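Cytochrome P450 RhF (Acinetobacter radioresistens, PDB 6RO8) binds heme in the P450 domain, the piece crystallised here, of a longer multidomain protein, and probably works as a monooxygenase, inserting oxygen into organic substrates. Local coordinates at residues E184-M187 and Q188-R191; W221-S224 and G225-E229; G239-Y242 and D243-A246; S262-M265 and A266-A270. All coordinates share one frame; numbering follows the deposited sequence.

Interaction 1: E184-M187 and Q188-R191; sequences EDDM and QELR
Asp186 and Glu189 meet at the first turn of helix 187-202, where Asp186 holds the N-cap position. The side chain of Asp186 leaves the backbone with CG anti to the backbone N (chi1 -157°) and lies alongside Glu189 in the first turn. Its CB lies 3.6 Å from CB of Glu189. CG comes next, also against that methylene and close to the Glu189 backbone N. At the tip the two oxygens part company. OD1 is turned to the start of the helix, where it stands 3.5 Å from the backbone N of Gln188, while OD2 runs on beside the Glu189 side chain to within 4.0 Å of OE1 of Glu189. The two carboxylates are inclined by 36° to each other and carry like charge, so each would tend to raise the other's pKa, an effect that the helix start probably offsets for Asp186.

The Asp186 carbonyl oxygen has a different task. It accepts from Leu190 N at 2.9 Å, and CB, CG and CD1 of Leu190 all gather round the same oxygen. CD1 also comes 3.8 Å from OD1 of Asp185, the two side chains crossing at nearly a right angle. One residue on, Met187 O takes the amide of Arg191 at 2.8 Å, and the regular helical pattern is under way.

Around this turn, Met187 packs against Leu173 and Met174 of helix 170-179, and Arg191 makes a cation-pi contact with Trp169. Leu190 is buried on the side facing helix 257-270, whereas the acidic pair lies toward the surface.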
loop_
_atom_site.group_PDB
_atom_site.type_symbol
_atom_site.label_atom_id
_atom_site.label_comp_id
_atom_site.label_asym_id
_atom_site.label_seq_id
_atom_site.Cartn_x
_atom_site.Cartn_y
_atom_site.Cartn_z
ATOM N N GLU A 184 2.195 -18.523 11.419
ATOM C CA GLU A 184 2.185 -18.909 10.018
ATOM C C GLU A 184 1.341 -20.157 9.834
ATOM O O GLU A 184 1.381 -21.073 10.652
ATOM C CB GLU A 184 3.613 -19.169 9.535
ATOM C CG GLU A 184 4.666 -18.264 10.170
ATOM C CD GLU A 184 6.085 -18.687 9.838
ATOM O OE1 GLU A 184 6.377 -19.909 9.867
ATOM O OE2 GLU A 184 6.906 -17.790 9.545
ATOM N N ASP A 185 0.549 -20.180 8.773
ATOM C CA ASP A 185 0.109 -21.460 8.237
ATOM C C ASP A 185 0.036 -21.337 6.725
ATOM O O ASP A 185 0.964 -20.798 6.117
ATOM C CB ASP A 185 -1.223 -21.925 8.837
ATOM C CG ASP A 185 -2.281 -20.858 8.841
ATOM O OD1 ASP A 185 -1.952 -19.688 8.569
ATOM O OD2 ASP A 185 -3.445 -21.205 9.132
ATOM N N ASP A 186 -1.038 -21.832 6.105
ATOM C CA ASP A 186 -1.107 -21.854 4.647
ATOM C C ASP A 186 -0.877 -20.456 4.084
ATOM O O ASP A 186 -1.688 -19.550 4.285
ATOM C CB ASP A 186 -2.438 -22.429 4.172
ATOM C CG ASP A 186 -2.358 -22.980 2.753
ATOM O OD1 ASP A 186 -1.372 -22.676 2.045
ATOM O OD2 ASP A 186 -3.293 -23.709 2.341
ATOM N N MET A 187 0.253 -20.272 3.407
ATOM C CA MET A 187 0.613 -18.952 2.923
ATOM C C MET A 187 -0.018 -18.655 1.580
ATOM O O MET A 187 -0.302 -17.489 1.281
ATOM C CB MET A 187 2.125 -18.836 2.829
ATOM C CG MET A 187 2.785 -19.196 4.122
ATOM S SD MET A 187 3.379 -17.738 4.966
ATOM C CE MET A 187 4.699 -17.289 3.840
ATOM N N GLN A 188 -0.232 -19.679 0.755
ATOM C CA GLN A 188 -1.022 -19.457 -0.444
ATOM C C GLN A 188 -2.461 -19.113 -0.079
ATOM O O GLN A 188 -3.104 -18.312 -0.771
ATOM C CB GLN A 188 -0.949 -20.677 -1.367
ATOM C CG GLN A 188 0.319 -20.730 -2.245
ATOM C CD GLN A 188 0.475 -19.522 -3.187
ATOM O OE1 GLN A 188 -0.501 -18.835 -3.515
ATOM N NE2 GLN A 188 1.710 -19.266 -3.629
ATOM N N GLU A 189 -2.966 -19.670 1.026
ATOM C CA GLU A 189 -4.301 -19.310 1.492
ATOM C C GLU A 189 -4.320 -17.895 2.057
ATOM O O GLU A 189 -5.238 -17.113 1.778
ATOM C CB GLU A 189 -4.776 -20.313 2.537
ATOM C CG GLU A 189 -6.285 -20.468 2.608
ATOM C CD GLU A 189 -6.889 -21.083 1.348
ATOM O OE1 GLU A 189 -6.134 -21.644 0.518
ATOM O OE2 GLU A 189 -8.129 -21.006 1.192
ATOM N N LEU A 190 -3.318 -17.553 2.868
ATOM C CA LEU A 190 -3.188 -16.176 3.324
ATOM C C LEU A 190 -3.086 -15.231 2.146
ATOM O O LEU A 190 -3.642 -14.125 2.171
ATOM C CB LEU A 190 -1.963 -16.029 4.214
ATOM C CG LEU A 190 -2.258 -16.356 5.669
ATOM C CD1 LEU A 190 -0.991 -16.790 6.373
ATOM C CD2 LEU A 190 -2.851 -15.142 6.317
ATOM N N ARG A 191 -2.384 -15.661 1.096
ATOM C CA ARG A 191 -2.221 -14.811 -0.069
ATOM C C ARG A 191 -3.562 -14.526 -0.739
ATOM O O ARG A 191 -3.887 -13.366 -1.020
ATOM C CB ARG A 191 -1.245 -15.446 -1.045
ATOM C CG ARG A 191 -0.686 -14.445 -2.018
ATOM C CD ARG A 191 -0.204 -15.143 -3.257
ATOM N NE ARG A 191 0.517 -14.234 -4.143
ATOM C CZ ARG A 191 1.402 -14.630 -5.053
ATOM N NH1 ARG A 191 1.685 -15.923 -5.187
ATOM N NH2 ARG A 191 2.005 -13.734 -5.825
#

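Interaction 2: W221-S224 and G225-E229; sequences WEYS and GRVLE
With CG anti to the backbone N (chi1 177°), the Tyr223 ring lies alongside the next turn, and chi2 turns a face to Val227, which has CG1 anti to its own N and so keeps CG2 beside the N, pointing back at the ring. The two groups meet one helical turn apart in helix 207-233. Val227 CG2 sits over one face of the phenol, 3.7 Å from the centroid of the Tyr223 ring and 22° off the ring normal, a CH-pi contact. It is offset toward the rim, with Tyr223 CE2 the nearest ring atom at 3.5 Å.

Arg226 reaches the same ring by another route. Its chain is bent at chi3, and NH2 arrives obliquely 3.4 Å from Tyr223 CE1, the guanidinium and ring planes lying 39° apart. This is a glancing approach.

Beneath the side chains the backbone is regular: Val227 N donates to Tyr223 O at 3.0 Å, and Leu228 N to Ser224 O at 2.9 Å. Gly225 N bonds to Trp221 O in the same run of backbone bonds. The Ser224 hydroxyl turns back along the helix, with Phe220 O as its main hydrogen-bond partner and Trp221 O also near.

The chemistry of this face is therefore mixed. An apolar methyl lies over part of one face of the ring, the phenol oxygen makes a weak hydrogen bond to Asp185, and the Arg226 guanidinium forms a long, weak ion pair with the same aspartate. Both polar ends thus approach one carboxylate, in the loop that leads into helix 187-202, and the arginine may partly balance its charge.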
loop_
_atom_site.group_PDB
_atom_site.type_symbol
_atom_site.label_atom_id
_atom_site.label_comp_id
_atom_site.label_asym_id
_atom_site.label_seq_id
_atom_site.Cartn_x
_atom_site.Cartn_y
_atom_site.Cartn_z
ATOM N N TRP A 221 -12.628 -12.754 7.168
ATOM C CA TRP A 221 -13.155 -12.258 8.433
ATOM C C TRP A 221 -13.256 -13.378 9.460
ATOM O O TRP A 221 -12.817 -13.230 10.606
ATOM C CB TRP A 221 -14.528 -11.614 8.214
ATOM C CG TRP A 221 -15.103 -11.009 9.454
ATOM C CD1 TRP A 221 -16.070 -11.541 10.259
ATOM C CD2 TRP A 221 -14.744 -9.754 10.039
ATOM N NE1 TRP A 221 -16.333 -10.693 11.308
ATOM C CE2 TRP A 221 -15.532 -9.588 11.197
ATOM C CE3 TRP A 221 -13.834 -8.754 9.695
ATOM C CZ2 TRP A 221 -15.435 -8.467 12.013
ATOM C CZ3 TRP A 221 -13.735 -7.641 10.508
ATOM C CH2 TRP A 221 -14.533 -7.507 11.654
ATOM N N GLU A 222 -13.842 -14.507 9.064
ATOM C CA GLU A 222 -13.977 -15.628 9.981
ATOM C C GLU A 222 -12.623 -16.129 10.445
ATOM O O GLU A 222 -12.434 -16.405 11.636
ATOM C CB GLU A 222 -14.751 -16.751 9.313
ATOM C CG GLU A 222 -15.170 -17.833 10.253
ATOM C CD GLU A 222 -16.164 -18.757 9.604
ATOM O OE1 GLU A 222 -15.882 -19.204 8.472
ATOM O OE2 GLU A 222 -17.225 -19.030 10.212
ATOM N N TYR A 223 -11.667 -16.250 9.521
ATOM C CA TYR A 223 -10.323 -16.692 9.883
ATOM C C TYR A 223 -9.712 -15.794 10.963
ATOM O O TYR A 223 -9.250 -16.281 12.003
ATOM C CB TYR A 223 -9.425 -16.728 8.640
ATOM C CG TYR A 223 -7.990 -17.120 8.948
ATOM C CD1 TYR A 223 -7.634 -18.456 9.139
ATOM C CD2 TYR A 223 -6.994 -16.153 9.052
ATOM C CE1 TYR A 223 -6.329 -18.818 9.422
ATOM C CE2 TYR A 223 -5.675 -16.506 9.341
ATOM C CZ TYR A 223 -5.355 -17.840 9.525
ATOM O OH TYR A 223 -4.063 -18.211 9.808
ATOM N N SER A 224 -9.700 -14.474 10.724
ATOM C CA SER A 224 -9.166 -13.478 11.648
ATOM C C SER A 224 -9.855 -13.596 12.996
ATOM O O SER A 224 -9.221 -13.405 14.043
ATOM C CB SER A 224 -9.304 -12.069 11.044
ATOM O OG SER A 224 -10.481 -11.978 10.259
ATOM N N GLY A 225 -11.141 -13.949 12.989
ATOM C CA GLY A 225 -11.818 -14.204 14.245
ATOM C C GLY A 225 -11.192 -15.336 15.035
ATOM O O GLY A 225 -10.843 -15.160 16.200
ATOM N N ARG A 226 -11.077 -16.518 14.415
ATOM C CA ARG A 226 -10.482 -17.674 15.077
ATOM C C ARG A 226 -9.066 -17.356 15.579
ATOM O O ARG A 226 -8.684 -17.738 16.697
ATOM C CB ARG A 226 -10.487 -18.880 14.109
ATOM C CG ARG A 226 -9.975 -20.222 14.704
ATOM C CD ARG A 226 -9.482 -21.234 13.636
ATOM N NE ARG A 226 -8.251 -20.823 12.952
ATOM C CZ ARG A 226 -7.312 -21.655 12.510
ATOM N NH1 ARG A 226 -7.426 -22.972 12.733
ATOM N NH2 ARG A 226 -6.221 -21.174 11.906
ATOM N N VAL A 227 -8.291 -16.621 14.780
ATOM C CA VAL A 227 -6.930 -16.253 15.170
ATOM C C VAL A 227 -6.951 -15.381 16.418
ATOM O O VAL A 227 -6.295 -15.681 17.424
ATOM C CB VAL A 227 -6.211 -15.537 14.011
ATOM C CG1 VAL A 227 -4.817 -15.111 14.433
ATOM C CG2 VAL A 227 -6.137 -16.426 12.789
ATOM N N LEU A 228 -7.685 -14.267 16.349
ATOM C CA LEU A 228 -7.775 -13.336 17.464
ATOM C C LEU A 228 -8.265 -14.023 18.724
ATOM O O LEU A 228 -7.920 -13.594 19.831
ATOM C CB LEU A 228 -8.705 -12.177 17.092
ATOM C CG LEU A 228 -8.941 -11.116 18.162
ATOM C CD1 LEU A 228 -7.642 -10.404 18.450
ATOM C CD2 LEU A 228 -10.002 -10.124 17.736
ATOM N N GLU A 229 -9.049 -15.092 18.570
ATOM C CA GLU A 229 -9.565 -15.813 19.722
ATOM C C GLU A 229 -8.472 -16.634 20.376
ATOM O O GLU A 229 -8.356 -16.650 21.607
ATOM C CB GLU A 229 -10.738 -16.700 19.302
ATOM C CG GLU A 229 -11.693 -17.057 20.434
ATOM C CD GLU A 229 -12.056 -15.863 21.309
ATOM O OE1 GLU A 229 -12.245 -14.752 20.759
ATOM O OE2 GLU A 229 -12.155 -16.037 22.547
#

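Interaction 3: G239-Y242 and D243-A246; sequences GWMY and DMIA
Trp240 and Met244, one turn apart at the start of helix 240-250, form a Met-aromatic contact. Met244 sends CG anti to its carbonyl carbon, and from there the chain runs extended through SD to CE. With chi3 at 180° the straight arm brings the methyl down over the indole: CE lies 3.3 Å from the centroid of the Trp240 six-membered ring, almost on its normal. SD is on the same line but farther off, 5.0 Å from that centroid, so the methyl does the touching.

With CG anti to the Trp240 backbone N (chi1 -164°), the indole projects to where the methyl can lie over it. At its edge, close to the ring plane, comes OD2 of Asp243, 3.8 Å from Trp240 CD1, with the carboxylate turned 71° from the indole. Met241 is shaped differently. The bend at chi2 brings its SD to 3.6 Å from Met244 CE, crossing the straight arm obliquely; a further bend at chi3 then sets the direction of the terminal methyl.

Gly239 is the N-cap residue, and its carbonyl takes the amide of Asp243 at 3.0 Å. Trp240 itself meets Phe132 edge-to-face and gives a weak hydrogen bond from NE1 to Met129 O, contacts that help to hold the indole.

Helix 240-250 corresponds to helix H of the cytochrome P450 fold, and through Trp240, a member of the heme pocket, its first turn borders the porphyrin.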
loop_
_atom_site.group_PDB
_atom_site.type_symbol
_atom_site.label_atom_id
_atom_site.label_comp_id
_atom_site.label_asym_id
_atom_site.label_seq_id
_atom_site.Cartn_x
_atom_site.Cartn_y
_atom_site.Cartn_z
ATOM N N GLY A 239 4.125 -9.843 19.911
ATOM C CA GLY A 239 3.801 -9.400 18.567
ATOM C C GLY A 239 2.854 -8.225 18.681
ATOM O O GLY A 239 2.196 -8.016 19.698
ATOM N N TRP A 240 2.767 -7.448 17.605
ATOM C CA TRP A 240 1.964 -6.231 17.670
ATOM C C TRP A 240 0.498 -6.523 18.003
ATOM O O TRP A 240 -0.138 -5.764 18.749
ATOM C CB TRP A 240 2.058 -5.480 16.359
ATOM C CG TRP A 240 1.604 -4.087 16.484
ATOM C CD1 TRP A 240 1.672 -3.292 17.594
ATOM C CD2 TRP A 240 1.018 -3.302 15.457
ATOM N NE1 TRP A 240 1.162 -2.047 17.312
ATOM C CE2 TRP A 240 0.750 -2.031 16.005
ATOM C CE3 TRP A 240 0.694 -3.547 14.118
ATOM C CZ2 TRP A 240 0.175 -1.008 15.256
ATOM C CZ3 TRP A 240 0.109 -2.544 13.384
ATOM C CH2 TRP A 240 -0.136 -1.286 13.944
ATOM N N MET A 241 -0.057 -7.619 17.476
ATOM C CA MET A 241 -1.454 -7.919 17.777
ATOM C C MET A 241 -1.636 -8.264 19.253
ATOM O O MET A 241 -2.640 -7.882 19.868
ATOM C CB MET A 241 -1.960 -9.046 16.875
ATOM C CG MET A 241 -2.251 -8.619 15.443
ATOM S SD MET A 241 -3.318 -7.161 15.370
ATOM C CE MET A 241 -4.708 -7.674 16.389
ATOM N N TYR A 242 -0.662 -8.962 19.849
ATOM C CA TYR A 242 -0.698 -9.191 21.292
ATOM C C TYR A 242 -0.643 -7.884 22.069
ATOM O O TYR A 242 -1.233 -7.781 23.151
ATOM C CB TYR A 242 0.460 -10.086 21.724
ATOM C CG TYR A 242 0.271 -11.520 21.320
ATOM C CD1 TYR A 242 -0.726 -12.313 21.904
ATOM C CD2 TYR A 242 1.084 -12.087 20.351
ATOM C CE1 TYR A 242 -0.902 -13.639 21.523
ATOM C CE2 TYR A 242 0.915 -13.406 19.962
ATOM C CZ TYR A 242 -0.075 -14.178 20.550
ATOM O OH TYR A 242 -0.219 -15.479 20.140
ATOM N N ASP A 243 0.058 -6.878 21.544
ATOM C CA ASP A 243 0.042 -5.576 22.200
ATOM C C ASP A 243 -1.366 -4.995 22.207
ATOM O O ASP A 243 -1.863 -4.552 23.250
ATOM C CB ASP A 243 1.018 -4.624 21.516
ATOM C CG ASP A 243 2.446 -5.095 21.607
ATOM O OD1 ASP A 243 2.786 -5.811 22.571
ATOM O OD2 ASP A 243 3.233 -4.755 20.700
ATOM N N MET A 244 -2.032 -5.002 21.050
ATOM C CA MET A 244 -3.390 -4.473 20.994
ATOM C C MET A 244 -4.307 -5.231 21.948
ATOM O O MET A 244 -5.031 -4.620 22.745
ATOM C CB MET A 244 -3.940 -4.538 19.564
ATOM C CG MET A 244 -2.942 -4.318 18.458
ATOM S SD MET A 244 -3.769 -3.925 16.905
ATOM C CE MET A 244 -2.382 -3.709 15.794
ATOM N N ILE A 245 -4.296 -6.570 21.867
ATOM C CA ILE A 245 -5.112 -7.398 22.758
ATOM C C ILE A 245 -4.899 -6.976 24.205
ATOM O O ILE A 245 -5.853 -6.769 24.965
ATOM C CB ILE A 245 -4.776 -8.889 22.562
ATOM C CG1 ILE A 245 -5.272 -9.411 21.214
ATOM C CG2 ILE A 245 -5.369 -9.728 23.682
ATOM C CD1 ILE A 245 -4.929 -10.882 21.012
ATOM N N ALA A 246 -3.630 -6.824 24.595
ATOM C CA ALA A 246 -3.293 -6.351 25.931
ATOM C C ALA A 246 -3.876 -4.966 26.205
ATOM O O ALA A 246 -4.507 -4.744 27.245
ATOM C CB ALA A 246 -1.780 -6.343 26.098
#

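Interaction 4: S262-M265 and A266-A270; sequences SMMM and AIMVA. With HIS (histidine), chain C; HEM (protoporphyrin IX containing Fe), chain B.
Met264 and Met268 meet sulfur to methyl in the densely packed half of this helical stretch. The Met264 chain is bent at chi2 and chi3, which curls CE round to 3.6 Å from SD of Met268; the two side chains cross at a slant. On another flank SD of Met263 rests 3.9 Å from CB of Ile267. Neighbouring helices close the sides: Val227 of helix 207-233 lies on Met264, Leu190 of helix 187-202 on Met268, and Trp240 on both Met263 and Ile267.

With every touching residue buried, the contact has no solvent-exposed rim, and the contrast is with the pocket at its far end. Past Met268 the helix departs from the regular pattern, Ala266 O accepting both an i+3 bond from Val269 N (3.1 Å) and an i+4 bond from Ala270 N (3.0 Å). Ala270 then faces ligands instead of side chains of the helix. Its carbonyl oxygen is 3.6 Å from C1C of the heme, and a bound histidine lies against it, too closely in the model for the details to be trusted. Beyond, a water is bound to the heme iron at 2.3 Å, and Cys381 is the axial protein ligand.

Helix 257-270 is the first half of the P450 I-helix, which is interrupted beside the heme before resuming at 273-288. Ala270 and Thr274, both lining the bound histidine, fall where P450s carry the I-helix signature (A/G)-G-x-(D/E)-T, associated in relatives with oxygen binding and activation.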
loop_
_atom_site.group_PDB
_atom_site.type_symbol
_atom_site.label_atom_id
_atom_site.label_comp_id
_atom_site.label_asym_id
_atom_site.label_seq_id
_atom_site.Cartn_x
_atom_site.Cartn_y
_atom_site.Cartn_z
ATOM N N SER A 262 -11.384 -6.026 13.396
ATOM C CA SER A 262 -11.197 -5.299 12.145
ATOM C C SER A 262 -9.712 -5.111 11.832
ATOM O O SER A 262 -9.269 -5.352 10.700
ATOM C CB SER A 262 -11.930 -3.954 12.208
ATOM O OG SER A 262 -13.346 -4.137 12.336
ATOM N N MET A 263 -8.918 -4.700 12.828
ATOM C CA MET A 263 -7.495 -4.498 12.579
ATOM C C MET A 263 -6.810 -5.813 12.227
ATOM O O MET A 263 -5.955 -5.853 11.339
ATOM C CB MET A 263 -6.824 -3.828 13.783
ATOM C CG MET A 263 -5.352 -3.430 13.560
ATOM S SD MET A 263 -5.136 -2.252 12.201
ATOM C CE MET A 263 -3.987 -1.087 12.905
ATOM N N MET A 264 -7.183 -6.902 12.901
ATOM C CA MET A 264 -6.623 -8.206 12.562
ATOM C C MET A 264 -6.659 -8.422 11.056
ATOM O O MET A 264 -5.624 -8.646 10.421
ATOM C CB MET A 264 -7.393 -9.323 13.274
ATOM C CG MET A 264 -6.746 -9.837 14.547
ATOM S SD MET A 264 -5.067 -10.481 14.343
ATOM C CE MET A 264 -5.404 -11.927 13.371
ATOM N N MET A 265 -7.851 -8.321 10.456
ATOM C CA MET A 265 -7.984 -8.610 9.032
ATOM C C MET A 265 -7.302 -7.563 8.174
ATOM O O MET A 265 -6.600 -7.906 7.216
ATOM C CB MET A 265 -9.450 -8.718 8.632
ATOM C CG MET A 265 -9.631 -9.580 7.410
ATOM S SD MET A 265 -11.303 -9.515 6.718
ATOM C CE MET A 265 -11.654 -7.784 6.817
ATOM N N ALA A 266 -7.491 -6.289 8.498
ATOM C CA ALA A 266 -6.885 -5.245 7.688
ATOM C C ALA A 266 -5.359 -5.303 7.774
ATOM O O ALA A 266 -4.658 -5.261 6.752
ATOM C CB ALA A 266 -7.415 -3.880 8.132
ATOM N N ILE A 267 -4.827 -5.447 8.991
ATOM C CA ILE A 267 -3.379 -5.387 9.161
ATOM C C ILE A 267 -2.706 -6.625 8.568
ATOM O O ILE A 267 -1.539 -6.565 8.157
ATOM C CB ILE A 267 -3.006 -5.164 10.646
ATOM C CG1 ILE A 267 -1.685 -4.396 10.732
ATOM C CG2 ILE A 267 -2.925 -6.483 11.416
ATOM C CD1 ILE A 267 -1.659 -3.142 9.867
ATOM N N MET A 268 -3.432 -7.746 8.462
ATOM C CA MET A 268 -2.857 -8.948 7.867
ATOM C C MET A 268 -2.730 -8.872 6.368
ATOM O O MET A 268 -2.213 -9.822 5.769
ATOM C CB MET A 268 -3.667 -10.178 8.235
ATOM C CG MET A 268 -3.356 -10.634 9.627
ATOM S SD MET A 268 -4.202 -12.170 10.011
ATOM C CE MET A 268 -4.365 -12.888 8.393
ATOM N N VAL A 269 -3.202 -7.795 5.748
ATOM C CA VAL A 269 -2.860 -7.471 4.379
ATOM C C VAL A 269 -1.874 -6.312 4.318
ATOM O O VAL A 269 -0.887 -6.370 3.579
ATOM C CB VAL A 269 -4.140 -7.165 3.569
ATOM C CG1 VAL A 269 -3.813 -6.620 2.162
ATOM C CG2 VAL A 269 -5.040 -8.422 3.505
ATOM N N ALA A 270 -2.110 -5.271 5.124
ATOM C CA ALA A 270 -1.327 -4.046 5.043
ATOM C C ALA A 270 0.112 -4.211 5.551
ATOM O O ALA A 270 1.012 -3.520 5.062
ATOM C CB ALA A 270 -2.037 -2.935 5.815
HETATM N N HIS C . -3.623 -1.392 3.022
HETATM C CA HIS C . -2.665 -0.313 2.808
HETATM C C HIS C . -1.230 -0.815 2.941
HETATM O O HIS C . -0.291 -0.006 2.908
HETATM C CB HIS C . -2.915 0.829 3.793
HETATM C CG HIS C . -3.255 0.371 5.177
HETATM N ND1 HIS C . -2.595 0.832 6.297
HETATM C CD2 HIS C . -4.183 -0.508 5.623
HETATM C CE1 HIS C . -3.104 0.257 7.373
HETATM N NE2 HIS C . -4.069 -0.560 6.991
HETATM O OXT HIS C . -0.991 -2.015 3.082
HETATM C CHA HEM B . -0.908 3.965 6.962
HETATM C CHB HEM B . 1.403 3.100 2.767
HETATM C CHC HEM B . 3.751 -0.696 4.730
HETATM C CHD HEM B . 1.070 -0.078 8.734
HETATM C C1A HEM B . -0.510 4.064 5.647
HETATM C C2A HEM B . -0.978 5.020 4.659
HETATM C C3A HEM B . -0.347 4.782 3.514
HETATM C C4A HEM B . 0.552 3.657 3.709
HETATM C CMA HEM B . -0.557 5.580 2.210
HETATM C CAA HEM B . -2.020 6.138 4.888
HETATM C CBA HEM B . -1.248 7.420 5.132
HETATM C CGA HEM B . -2.166 8.567 5.455
HETATM O O1A HEM B . -3.406 8.374 5.456
HETATM O O2A HEM B . -1.640 9.676 5.714
HETATM C C1B HEM B . 2.294 2.070 2.956
HETATM C C2B HEM B . 3.321 1.660 2.018
HETATM C C3B HEM B . 3.965 0.595 2.554
HETATM C C4B HEM B . 3.369 0.308 3.852
HETATM C CMB HEM B . 3.566 2.365 0.656
HETATM C CAB HEM B . 5.156 -0.224 2.003
HETATM C CBB HEM B . 5.902 0.111 0.950
HETATM C C1C HEM B . 3.232 -0.870 5.994
HETATM C C2C HEM B . 3.577 -1.897 6.962
HETATM C C3C HEM B . 2.819 -1.695 8.064
HETATM C C4C HEM B . 1.984 -0.552 7.828
HETATM C CMC HEM B . 4.639 -2.990 6.715
HETATM C CAC HEM B . 2.737 -2.456 9.417
HETATM C CBC HEM B . 3.462 -3.545 9.678
HETATM C C1D HEM B . 0.285 1.041 8.608
HETATM C C2D HEM B . -0.650 1.531 9.593
HETATM C C3D HEM B . -1.189 2.648 9.119
HETATM C C4D HEM B . -0.619 2.914 7.803
HETATM C CMD HEM B . -0.979 0.885 10.957
HETATM C CAD HEM B . -2.265 3.476 9.859
HETATM C CBD HEM B . -1.653 4.513 10.790
HETATM C CGD HEM B . -2.693 5.564 11.107
HETATM O O1D HEM B . -3.833 5.437 10.615
HETATM O O2D HEM B . -2.393 6.539 11.842
HETATM N NA HEM B . 0.409 3.245 5.024
HETATM N NB HEM B . 2.354 1.226 4.056
HETATM N NC HEM B . 2.254 -0.075 6.565
HETATM N ND HEM B . 0.281 1.912 7.529
HETATM FE FE HEM B . 1.347 1.552 5.808
HETATM O O HOH W 1 -0.473 0.321 5.121
#

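Along the chain the four contacts come in series, at the start of helix 187-202 and on helices 207-233, 240-250 and 257-270, which correspond to the F-, G-, H- and I-helices of the P450 fold. Interaction 4 lies deepest, about 12 Å from the centre of the chain, and touches the other three; their centres are 11 to 14 Å from its own. Interaction 2 also meets both interaction 1 and interaction 3, whereas interactions 1 and 3 do not touch, their centres being about 21 Å apart. The methionine-rich first part of the I-helix is thus the common partner against which the F-, G- and H-helices pack, while it and Trp240 of helix 240-250 reach the heme pocket.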